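Side-chain contacts in oligopeptide ABC transporter, periplasmic oligopeptide-binding protein, putative (Thermotoga maritima MSB8, PDB 5IPW), which probably binds oligopeptides in the periplasm, as do other family 5 extracellular solute-binding proteins, and delivers them for ABC-type import: residues 549-554 with 585-590; 196-201 with 221-226. All blocks are in the same frame, centred on the assembly; numbering follows the deposited sequence.

Interaction 1. Residues 549-554 with 585-590; sequences PEVVYR and NLWMIG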
loop_
_atom_site.group_PDB
_atom_site.type_symbol
_atom_site.label_atom_id
_atom_site.label_comp_id
_atom_site.label_asym_id
_atom_site.label_seq_id
_atom_site.Cartn_x
_atom_site.Cartn_y
_atom_site.Cartn_z
ATOM N N PRO A 549 -23.046 -19.848 -0.169
ATOM C CA PRO A 549 -22.997 -20.362 1.200
ATOM C C PRO A 549 -23.258 -19.269 2.244
ATOM O O PRO A 549 -23.027 -18.092 1.981
ATOM C CB PRO A 549 -21.561 -20.873 1.331
ATOM C CG PRO A 549 -21.143 -21.220 -0.051
ATOM C CD PRO A 549 -21.921 -20.338 -0.986
ATOM N N GLU A 550 -23.726 -19.666 3.422
ATOM C CA GLU A 550 -24.054 -18.714 4.490
ATOM C C GLU A 550 -22.795 -18.034 5.045
ATOM O O GLU A 550 -22.828 -16.890 5.499
ATOM C CB GLU A 550 -24.804 -19.433 5.617
ATOM C CG GLU A 550 -25.616 -18.509 6.510
ATOM C CD GLU A 550 -26.690 -17.746 5.749
ATOM O OE1 GLU A 550 -27.289 -18.326 4.821
ATOM O OE2 GLU A 550 -26.939 -16.565 6.075
ATOM N N VAL A 551 -21.684 -18.758 4.995
ATOM C CA VAL A 551 -20.404 -18.250 5.455
ATOM C C VAL A 551 -19.918 -17.048 4.615
ATOM O O VAL A 551 -19.159 -16.208 5.111
ATOM C CB VAL A 551 -19.368 -19.398 5.490
ATOM C CG1 VAL A 551 -18.944 -19.810 4.088
ATOM C CG2 VAL A 551 -18.175 -19.024 6.350
ATOM N N VAL A 552 -20.364 -16.960 3.361
ATOM C CA VAL A 552 -20.093 -15.790 2.517
ATOM C C VAL A 552 -20.879 -14.575 3.005
ATOM O O VAL A 552 -20.319 -13.489 3.147
ATOM C CB VAL A 552 -20.420 -16.067 1.032
ATOM C CG1 VAL A 552 -20.338 -14.799 0.197
ATOM C CG2 VAL A 552 -19.475 -17.115 0.462
ATOM N N TYR A 553 -22.172 -14.749 3.262
ATOM C CA TYR A 553 -22.993 -13.664 3.808
ATOM C C TYR A 553 -22.421 -13.137 5.120
ATOM O O TYR A 553 -22.676 -11.992 5.500
ATOM C CB TYR A 553 -24.433 -14.124 4.052
ATOM C CG TYR A 553 -25.313 -14.280 2.822
ATOM C CD1 TYR A 553 -25.147 -13.478 1.691
ATOM C CD2 TYR A 553 -26.355 -15.207 2.813
ATOM C CE1 TYR A 553 -25.969 -13.620 0.585
ATOM C CE2 TYR A 553 -27.181 -15.352 1.712
ATOM C CZ TYR A 553 -26.986 -14.556 0.601
ATOM O OH TYR A 553 -27.803 -14.693 -0.495
ATOM N N ARG A 554 -21.668 -13.989 5.813
ATOM C CA ARG A 554 -21.038 -13.629 7.079
ATOM C C ARG A 554 -19.863 -12.676 6.861
ATOM O O ARG A 554 -19.740 -11.664 7.557
ATOM C CB ARG A 554 -20.583 -14.899 7.825
ATOM C CG ARG A 554 -20.918 -14.923 9.313
ATOM C CD ARG A 554 -22.357 -14.505 9.605
ATOM N NE ARG A 554 -23.307 -15.010 8.607
ATOM C CZ ARG A 554 -24.503 -14.477 8.350
ATOM N NH1 ARG A 554 -24.936 -13.405 9.009
ATOM N NH2 ARG A 554 -25.278 -15.020 7.418
ATOM N N ASN A 585 -12.998 -22.422 4.565
ATOM C CA ASN A 585 -13.326 -22.550 3.143
ATOM C C ASN A 585 -12.125 -22.084 2.344
ATOM O O ASN A 585 -11.522 -21.083 2.683
ATOM C CB ASN A 585 -14.518 -21.677 2.785
ATOM C CG ASN A 585 -15.697 -21.877 3.722
ATOM O OD1 ASN A 585 -16.649 -22.573 3.387
ATOM N ND2 ASN A 585 -15.644 -21.258 4.899
ATOM N N LEU A 586 -11.764 -22.793 1.288
ATOM C CA LEU A 586 -10.568 -22.421 0.528
ATOM C C LEU A 586 -10.913 -21.941 -0.877
ATOM O O LEU A 586 -10.452 -22.506 -1.873
ATOM C CB LEU A 586 -9.572 -23.585 0.500
ATOM C CG LEU A 586 -8.314 -23.423 1.357
ATOM C CD1 LEU A 586 -8.626 -22.953 2.765
ATOM C CD2 LEU A 586 -7.558 -24.741 1.399
ATOM N N TRP A 587 -11.701 -20.870 -0.941
ATOM C CA TRP A 587 -12.178 -20.329 -2.216
ATOM C C TRP A 587 -11.056 -19.878 -3.136
ATOM O O TRP A 587 -11.187 -19.951 -4.352
ATOM C CB TRP A 587 -13.100 -19.158 -1.976
ATOM C CG TRP A 587 -14.339 -19.527 -1.280
ATOM C CD1 TRP A 587 -15.313 -20.372 -1.723
ATOM C CD2 TRP A 587 -14.766 -19.044 -0.011
ATOM N NE1 TRP A 587 -16.324 -20.445 -0.800
ATOM C CE2 TRP A 587 -16.015 -19.636 0.261
ATOM C CE3 TRP A 587 -14.214 -18.163 0.924
ATOM C CZ2 TRP A 587 -16.721 -19.378 1.433
ATOM C CZ3 TRP A 587 -14.913 -17.903 2.085
ATOM C CH2 TRP A 587 -16.155 -18.510 2.333
ATOM N N MET A 588 -9.963 -19.391 -2.556
ATOM C CA MET A 588 -8.759 -19.099 -3.331
ATOM C C MET A 588 -7.690 -20.119 -2.999
ATOM O O MET A 588 -7.386 -20.353 -1.833
ATOM C CB MET A 588 -8.245 -17.688 -3.038
ATOM C CG MET A 588 -8.991 -16.589 -3.778
ATOM S SD MET A 588 -8.486 -14.924 -3.301
ATOM C CE MET A 588 -9.249 -14.820 -1.684
ATOM N N ILE A 589 -7.129 -20.732 -4.033
ATOM C CA ILE A 589 -6.048 -21.691 -3.867
ATOM C C ILE A 589 -4.827 -21.127 -4.568
ATOM O O ILE A 589 -4.725 -21.162 -5.793
ATOM C CB ILE A 589 -6.408 -23.082 -4.441
ATOM C CG1 ILE A 589 -7.601 -23.679 -3.683
ATOM C CG2 ILE A 589 -5.212 -24.017 -4.355
ATOM C CD1 ILE A 589 -8.185 -24.917 -4.329
ATOM N N GLY A 590 -3.912 -20.584 -3.777
ATOM C CA GLY A 590 -2.674 -20.012 -4.301
ATOM C C GLY A 590 -1.471 -20.915 -4.191
ATOM O O GLY A 590 -1.505 -21.944 -3.522
#
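V551 and W587 approach from opposite directions, and the methyl CG1 of the valine ends at the rim of the indole, in its plane. It lies 3.5 Å from W587 CZ2 and equally near the neighbouring CH2, so the methyl touches the outer C-H groups of the six-membered ring. The rotamer explains this placement: with chi1 at 72°, CG1 projects between V551's own backbone N and carbonyl carbon. V552, one residue on, adds its CG2 at 3.7 Å from W587 CZ2, but on an oblique course. Branched valines suit this surface, since each presents a compact methyl without a long chain to order.

The setting is a helical hairpin: helices 550-564 and 568-584 follow each other closely, and the contact joins the start of the first to the chain just beyond the end of the second, where it turns toward strand 589-591 at the margin of a mixed sheet. V551 also touches I581 on the second helix, while W587 stacks on W518 and has edge-to-face partners in Y345 and H582; a large flat ring can serve all these neighbours at once.

N585, the residue at which helical geometry ends, has two tasks. Its CB rests 3.4 Å above one face of the W587 ring, offset toward the rim. Its amide lies against both methyls of V551, with OD1 near CG1 and N585 ND2 3.7 Å from V551 CG2. ND2 also hydrogen-bonds to I581 O, which ties the amide back to the preceding helical turn. With an alanine here, I581 O would probably lose this side-chain donor and a gap would open beside the V551 methyls.

Interaction 2. Residues 196-201 with 221-226; sequences KQFHPK and VDLFND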
loop_
_atom_site.group_PDB
_atom_site.type_symbol
_atom_site.label_atom_id
_atom_site.label_comp_id
_atom_site.label_asym_id
_atom_site.label_seq_id
_atom_site.Cartn_x
_atom_site.Cartn_y
_atom_site.Cartn_z
ATOM N N LYS A 196 -3.280 31.237 -1.828
ATOM C CA LYS A 196 -4.493 32.057 -1.943
ATOM C C LYS A 196 -4.408 33.127 -3.038
ATOM O O LYS A 196 -5.434 33.520 -3.595
ATOM C CB LYS A 196 -4.836 32.714 -0.607
ATOM C CG LYS A 196 -5.571 31.798 0.346
ATOM C CD LYS A 196 -5.892 32.501 1.653
ATOM C CE LYS A 196 -6.903 31.702 2.463
ATOM N NZ LYS A 196 -7.254 32.353 3.759
ATOM N N GLN A 197 -3.196 33.598 -3.340
ATOM C CA GLN A 197 -2.998 34.577 -4.420
ATOM C C GLN A 197 -3.358 34.029 -5.807
ATOM O O GLN A 197 -3.527 34.802 -6.744
ATOM C CB GLN A 197 -1.556 35.086 -4.438
ATOM C CG GLN A 197 -0.529 34.033 -4.806
ATOM C CD GLN A 197 0.863 34.600 -4.802
ATOM O OE1 GLN A 197 1.138 35.566 -5.508
ATOM N NE2 GLN A 197 1.749 34.022 -3.998
ATOM N N PHE A 198 -3.453 32.703 -5.926
ATOM C CA PHE A 198 -3.813 32.027 -7.175
ATOM C C PHE A 198 -5.246 31.479 -7.177
ATOM O O PHE A 198 -5.644 30.781 -8.112
ATOM C CB PHE A 198 -2.840 30.871 -7.417
ATOM C CG PHE A 198 -1.400 31.275 -7.350
ATOM C CD1 PHE A 198 -0.877 32.170 -8.270
ATOM C CD2 PHE A 198 -0.566 30.767 -6.372
ATOM C CE1 PHE A 198 0.454 32.549 -8.218
ATOM C CE2 PHE A 198 0.765 31.146 -6.311
ATOM C CZ PHE A 198 1.276 32.039 -7.234
ATOM N N HIS A 199 -6.018 31.810 -6.144
ATOM C CA HIS A 199 -7.340 31.233 -5.942
ATOM C C HIS A 199 -8.424 32.313 -6.010
ATOM O O HIS A 199 -8.422 33.236 -5.199
ATOM C CB HIS A 199 -7.388 30.526 -4.590
ATOM C CG HIS A 199 -8.461 29.489 -4.487
ATOM N ND1 HIS A 199 -9.773 29.805 -4.227
ATOM C CD2 HIS A 199 -8.413 28.141 -4.597
ATOM C CE1 HIS A 199 -10.492 28.699 -4.184
ATOM N NE2 HIS A 199 -9.691 27.673 -4.404
ATOM N N PRO A 200 -9.346 32.208 -6.991
ATOM C CA PRO A 200 -10.402 33.209 -7.214
ATOM C C PRO A 200 -11.324 33.518 -6.031
ATOM O O PRO A 200 -11.873 34.613 -5.966
ATOM C CB PRO A 200 -11.230 32.605 -8.359
ATOM C CG PRO A 200 -10.792 31.186 -8.476
ATOM C CD PRO A 200 -9.364 31.184 -8.050
ATOM N N LYS A 201 -11.525 32.560 -5.136
ATOM C CA LYS A 201 -12.304 32.806 -3.924
ATOM C C LYS A 201 -11.662 33.844 -3.001
ATOM O O LYS A 201 -12.374 34.553 -2.291
ATOM C CB LYS A 201 -12.529 31.508 -3.143
ATOM C CG LYS A 201 -13.471 31.661 -1.955
ATOM C CD LYS A 201 -13.530 30.390 -1.128
ATOM C CE LYS A 201 -14.322 30.607 0.151
ATOM N NZ LYS A 201 -14.355 29.376 0.987
ATOM N N VAL A 221 -6.983 27.394 -13.176
ATOM C CA VAL A 221 -6.701 26.082 -12.601
ATOM C C VAL A 221 -5.287 25.624 -12.987
ATOM O O VAL A 221 -4.586 25.019 -12.174
ATOM C CB VAL A 221 -7.751 25.034 -13.046
ATOM C CG1 VAL A 221 -7.429 23.660 -12.482
ATOM C CG2 VAL A 221 -9.146 25.445 -12.596
ATOM N N ASP A 222 -4.869 25.932 -14.214
ATOM C CA ASP A 222 -3.547 25.536 -14.700
ATOM C C ASP A 222 -2.455 26.236 -13.911
ATOM O O ASP A 222 -1.438 25.629 -13.580
ATOM C CB ASP A 222 -3.377 25.869 -16.185
ATOM C CG ASP A 222 -4.329 25.097 -17.080
ATOM O OD1 ASP A 222 -4.853 24.042 -16.661
ATOM O OD2 ASP A 222 -4.548 25.563 -18.221
ATOM N N LEU A 223 -2.671 27.517 -13.631
ATOM C CA LEU A 223 -1.751 28.295 -12.811
ATOM C C LEU A 223 -1.715 27.744 -11.388
ATOM O O LEU A 223 -0.640 27.586 -10.816
ATOM C CB LEU A 223 -2.146 29.776 -12.798
ATOM C CG LEU A 223 -1.287 30.724 -11.946
ATOM C CD1 LEU A 223 0.178 30.700 -12.360
ATOM C CD2 LEU A 223 -1.830 32.147 -12.011
ATOM N N PHE A 224 -2.884 27.434 -10.829
ATOM C CA PHE A 224 -2.945 26.940 -9.463
ATOM C C PHE A 224 -2.211 25.619 -9.300
ATOM O O PHE A 224 -1.405 25.471 -8.383
ATOM C CB PHE A 224 -4.388 26.779 -8.986
ATOM C CG PHE A 224 -4.496 26.478 -7.520
ATOM C CD1 PHE A 224 -4.449 25.168 -7.063
ATOM C CD2 PHE A 224 -4.619 27.504 -6.597
ATOM C CE1 PHE A 224 -4.535 24.885 -5.710
ATOM C CE2 PHE A 224 -4.712 27.229 -5.242
ATOM C CZ PHE A 224 -4.666 25.917 -4.797
ATOM N N ASN A 225 -2.496 24.669 -10.184
ATOM C CA ASN A 225 -1.863 23.353 -10.127
ATOM C C ASN A 225 -0.357 23.404 -10.382
ATOM O O ASN A 225 0.381 22.582 -9.844
ATOM C CB ASN A 225 -2.527 22.385 -11.108
ATOM C CG ASN A 225 -3.984 22.102 -10.764
ATOM O OD1 ASN A 225 -4.382 22.088 -9.595
ATOM N ND2 ASN A 225 -4.790 21.869 -11.789
ATOM N N ASP A 226 0.094 24.359 -11.189
ATOM C CA ASP A 226 1.534 24.568 -11.408
ATOM C C ASP A 226 2.202 25.099 -10.161
ATOM O O ASP A 226 3.339 24.735 -9.848
ATOM C CB ASP A 226 1.805 25.559 -12.550
ATOM C CG ASP A 226 2.082 24.870 -13.871
ATOM O OD1 ASP A 226 1.481 23.804 -14.139
ATOM O OD2 ASP A 226 2.907 25.408 -14.644
#
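F198 and F224 bury the most surface here, and they meet where their backbones come closest, with the CA atoms of F198 and F224 5.6 Å apart. Their rings are not stacked on each other. Instead F224 brings the CD2 corner of its ring against the root of the other side chain, 3.9 Å from F198 CB, while F198 O lies near the plane of the F224 ring at its edge, 3.8 Å from the same CD2. A chi1 of -171° places CG of F224 opposite its backbone N and carries the ring from the helix toward the turn.

The F198 ring serves a different neighbour. The side chains of F198 and L223, which precedes F224 on helix 220-227, cross at about a right angle, with L223 CD2 3.9 Å from F198 CD1. Q197 CG lies over the centre of one face of the F198 ring, so the ring is held by its own turn as well as by the helix. A leucine suits this place because one methyl of its fork reaches the aromatic carbons obliquely, with CG close behind. The short 3-10 segment 196-198, closed by the bond from H199 N to K196 O, sets F198 facing helix 220-227.

H199 completes the aromatic group. The edge of its imidazole is turned to the face of F224 in an offset edge-to-face pair, the planes at 76° and the centroids 5.7 Å apart, with H199 CD2 nearest F224 CE2. I139 on helix 129-140 also touches F224.

Across the two segments the chemistry is apolar and aromatic: the fit depends on shape, aided perhaps by the slightly positive C-H edge of F224 facing F198 O, while the ring nitrogens of H199 bond away from the helix, NE2 with D138 O and ND1, weakly, with K201 N.

Overall arrangement
From the N terminus, interaction 2 comes first. It brings 196-201, in the loop after helix 192-195, against helix 220-227, and so closes an excursion of 19 residues that includes helix 205-209. A long run of chain follows before interaction 1 opens at residue 549; its loop of 30 residues is nearly all helix. The two loops are in series, neither nested nor crossed. The centres of interactions 1 and 2 are about 50 Å apart, on opposite sides of the chain's centre. The nearest atoms of interactions 1 and 2 are about 38 Å apart. Each is therefore a local closure: one fastens a peripheral loop to a short helix, the other joins the start of a helical hairpin to the turn that follows it, ahead of strand 589-591.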